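Long-range contact in flagellar basal body rod modification protein (Helicobacter pylori 26695, PDB 4ZZF), which is probably required for assembly of the flagellar hook, perhaps as a scaffold, and is represented here by a fragment holding its Ig-like domain: residues 25-30 and 106-111. Numbering follows the deposited sequence.
Sequences LSFSLF and TRIGRG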
loop_
_atom_site.group_PDB
_atom_site.type_symbol
_atom_site.label_atom_id
_atom_site.label_comp_id
_atom_site.label_asym_id
_atom_site.label_seq_id
_atom_site.Cartn_x
_atom_site.Cartn_y
_atom_site.Cartn_z
ATOM N N LEU A 25 -30.887 10.538 17.049
ATOM C CA LEU A 25 -29.891 9.646 16.499
ATOM C C LEU A 25 -28.861 10.434 15.707
ATOM O O LEU A 25 -29.189 11.060 14.708
ATOM C CB LEU A 25 -30.548 8.596 15.616
ATOM C CG LEU A 25 -29.531 7.658 14.986
ATOM C CD1 LEU A 25 -28.858 6.809 16.066
ATOM C CD2 LEU A 25 -30.228 6.806 13.958
ATOM N N SER A 26 -27.623 10.422 16.174
ATOM C CA SER A 26 -26.523 10.962 15.393
ATOM C C SER A 26 -26.066 9.879 14.443
ATOM O O SER A 26 -26.000 8.708 14.829
ATOM C CB SER A 26 -25.364 11.411 16.286
ATOM O OG SER A 26 -25.702 12.596 16.979
ATOM N N PHE A 27 -25.773 10.256 13.204
ATOM C CA PHE A 27 -25.221 9.309 12.237
ATOM C C PHE A 27 -24.399 10.045 11.182
ATOM O O PHE A 27 -24.513 11.259 11.007
ATOM C CB PHE A 27 -26.335 8.485 11.576
ATOM C CG PHE A 27 -27.197 9.279 10.633
ATOM C CD1 PHE A 27 -28.317 9.950 11.096
ATOM C CD2 PHE A 27 -26.881 9.366 9.283
ATOM C CE1 PHE A 27 -29.104 10.688 10.228
ATOM C CE2 PHE A 27 -27.668 10.099 8.417
ATOM C CZ PHE A 27 -28.774 10.759 8.881
ATOM N N SER A 28 -23.577 9.290 10.471
ATOM C CA SER A 28 -22.650 9.855 9.507
ATOM C C SER A 28 -22.788 9.173 8.128
ATOM O O SER A 28 -23.038 7.962 8.030
ATOM C CB SER A 28 -21.229 9.738 10.065
ATOM O OG SER A 28 -20.267 9.607 9.042
ATOM N N LEU A 29 -22.680 9.979 7.072
ATOM C CA LEU A 29 -22.722 9.494 5.698
ATOM C C LEU A 29 -21.489 9.962 4.941
ATOM O O LEU A 29 -21.038 11.103 5.106
ATOM C CB LEU A 29 -23.978 9.985 4.976
ATOM C CG LEU A 29 -25.289 9.366 5.432
ATOM C CD1 LEU A 29 -26.454 9.984 4.653
ATOM C CD2 LEU A 29 -25.236 7.888 5.217
ATOM N N PHE A 30 -20.951 9.100 4.090
ATOM C CA PHE A 30 -19.768 9.470 3.332
ATOM C C PHE A 30 -20.132 9.838 1.899
ATOM O O PHE A 30 -20.726 9.023 1.180
ATOM C CB PHE A 30 -18.750 8.333 3.351
ATOM C CG PHE A 30 -17.490 8.628 2.592
ATOM C CD1 PHE A 30 -16.436 9.277 3.205
ATOM C CD2 PHE A 30 -17.358 8.250 1.254
ATOM C CE1 PHE A 30 -15.267 9.541 2.499
ATOM C CE2 PHE A 30 -16.202 8.514 0.552
ATOM C CZ PHE A 30 -15.151 9.159 1.179
ATOM N N THR A 106 -25.091 6.738 -1.508
ATOM C CA THR A 106 -24.290 6.364 -0.358
ATOM C C THR A 106 -25.218 5.903 0.761
ATOM O O THR A 106 -26.438 5.886 0.599
ATOM C CB THR A 106 -23.386 7.525 0.114
ATOM O OG1 THR A 106 -22.437 7.027 1.069
ATOM C CG2 THR A 106 -24.208 8.643 0.727
ATOM N N ARG A 107 -24.636 5.496 1.881
ATOM C CA ARG A 107 -25.399 4.846 2.938
ATOM C C ARG A 107 -24.505 4.759 4.143
ATOM O O ARG A 107 -23.278 4.871 4.020
ATOM C CB ARG A 107 -25.851 3.438 2.527
ATOM C CG ARG A 107 -24.667 2.523 2.199
ATOM C CD ARG A 107 -25.022 1.053 2.313
ATOM N NE ARG A 107 -23.936 0.167 1.893
ATOM C CZ ARG A 107 -23.187 -0.560 2.721
ATOM N NH1 ARG A 107 -23.386 -0.504 4.032
ATOM N NH2 ARG A 107 -22.229 -1.344 2.237
ATOM N N ILE A 108 -25.119 4.567 5.301
ATOM C CA ILE A 108 -24.383 4.257 6.513
ATOM C C ILE A 108 -23.535 2.992 6.334
ATOM O O ILE A 108 -23.987 2.014 5.736
ATOM C CB ILE A 108 -25.354 4.069 7.692
ATOM C CG1 ILE A 108 -25.823 5.429 8.194
ATOM C CG2 ILE A 108 -24.703 3.303 8.844
ATOM C CD1 ILE A 108 -26.538 5.337 9.527
ATOM N N GLY A 109 -22.310 2.995 6.849
ATOM C CA GLY A 109 -21.509 1.775 6.847
ATOM C C GLY A 109 -20.630 1.587 5.619
ATOM O O GLY A 109 -20.232 0.469 5.294
ATOM N N ARG A 110 -20.329 2.683 4.927
ATOM C CA ARG A 110 -19.337 2.661 3.861
ATOM C C ARG A 110 -18.591 3.983 3.864
ATOM O O ARG A 110 -19.106 4.991 4.328
ATOM C CB ARG A 110 -19.990 2.416 2.492
ATOM C CG ARG A 110 -20.922 3.559 2.031
ATOM C CD ARG A 110 -21.339 3.398 0.566
ATOM N NE ARG A 110 -20.209 3.506 -0.355
ATOM C CZ ARG A 110 -19.734 4.663 -0.814
ATOM N NH1 ARG A 110 -20.284 5.806 -0.428
ATOM N NH2 ARG A 110 -18.699 4.687 -1.639
ATOM N N GLY A 111 -17.376 3.983 3.342
ATOM C CA GLY A 111 -16.630 5.217 3.241
ATOM C C GLY A 111 -15.148 4.982 3.364
ATOM O O GLY A 111 -14.682 3.838 3.502
HETATM O O HOH W 1 -21.103 5.831 7.523
HETATM O O HOH W 2 -21.264 6.590 4.780
#
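Leu29, on strand 25-31, meets Ile108, which directly follows strand 104-107, where the two sheets of the Ig-like sandwich face each other. Leu29 CD2 lies 3.3 Å from Ile108 N, over the peptide link from Arg107, and also touches Ile108 CG1. Beyond it, Ile108 CD1 meets Phe27 CB at 3.8 Å, the two side chains crossing at about a right angle; Ile44 and Ile90 extend this apolar layer.

At the other end packing is aromatic. Gly111 CA lies over one face of the Phe30 ring, a CH-pi contact 3.9 Å from the centroid; chi1 of -180° swings the ring away from Phe30's own N and toward that glycine. Tyr68 meets the same ring edge-to-face.

Hydrogen bonds, one direct and others through two waters, join the segments. Thr106 OG1 donates to Phe30 O at 2.6 Å, tilted 16° from the carbonyl plane, and accepts a bond from Arg110 NH1 (2.9 Å); it sits in the plane of the Arg110 guanidinium, at its edge. One water accepts from Phe30 N and donates to Arg107 O and Arg110 O; another donates to Ser28 O and accepts from Gly109 N.

A strand and the chain running out of a facing strand can thus be joined without a direct backbone-to-backbone hydrogen bond: water and a hydroxyl satisfy backbone polar atoms between the segments, and the relay from arginine through threonine to carbonyl fixes the direction of the hydroxyl proton. Salt bridges from Glu11 and Asp32 probably offset the charge of buried Arg110, just before the chain turns its corner at Gly111.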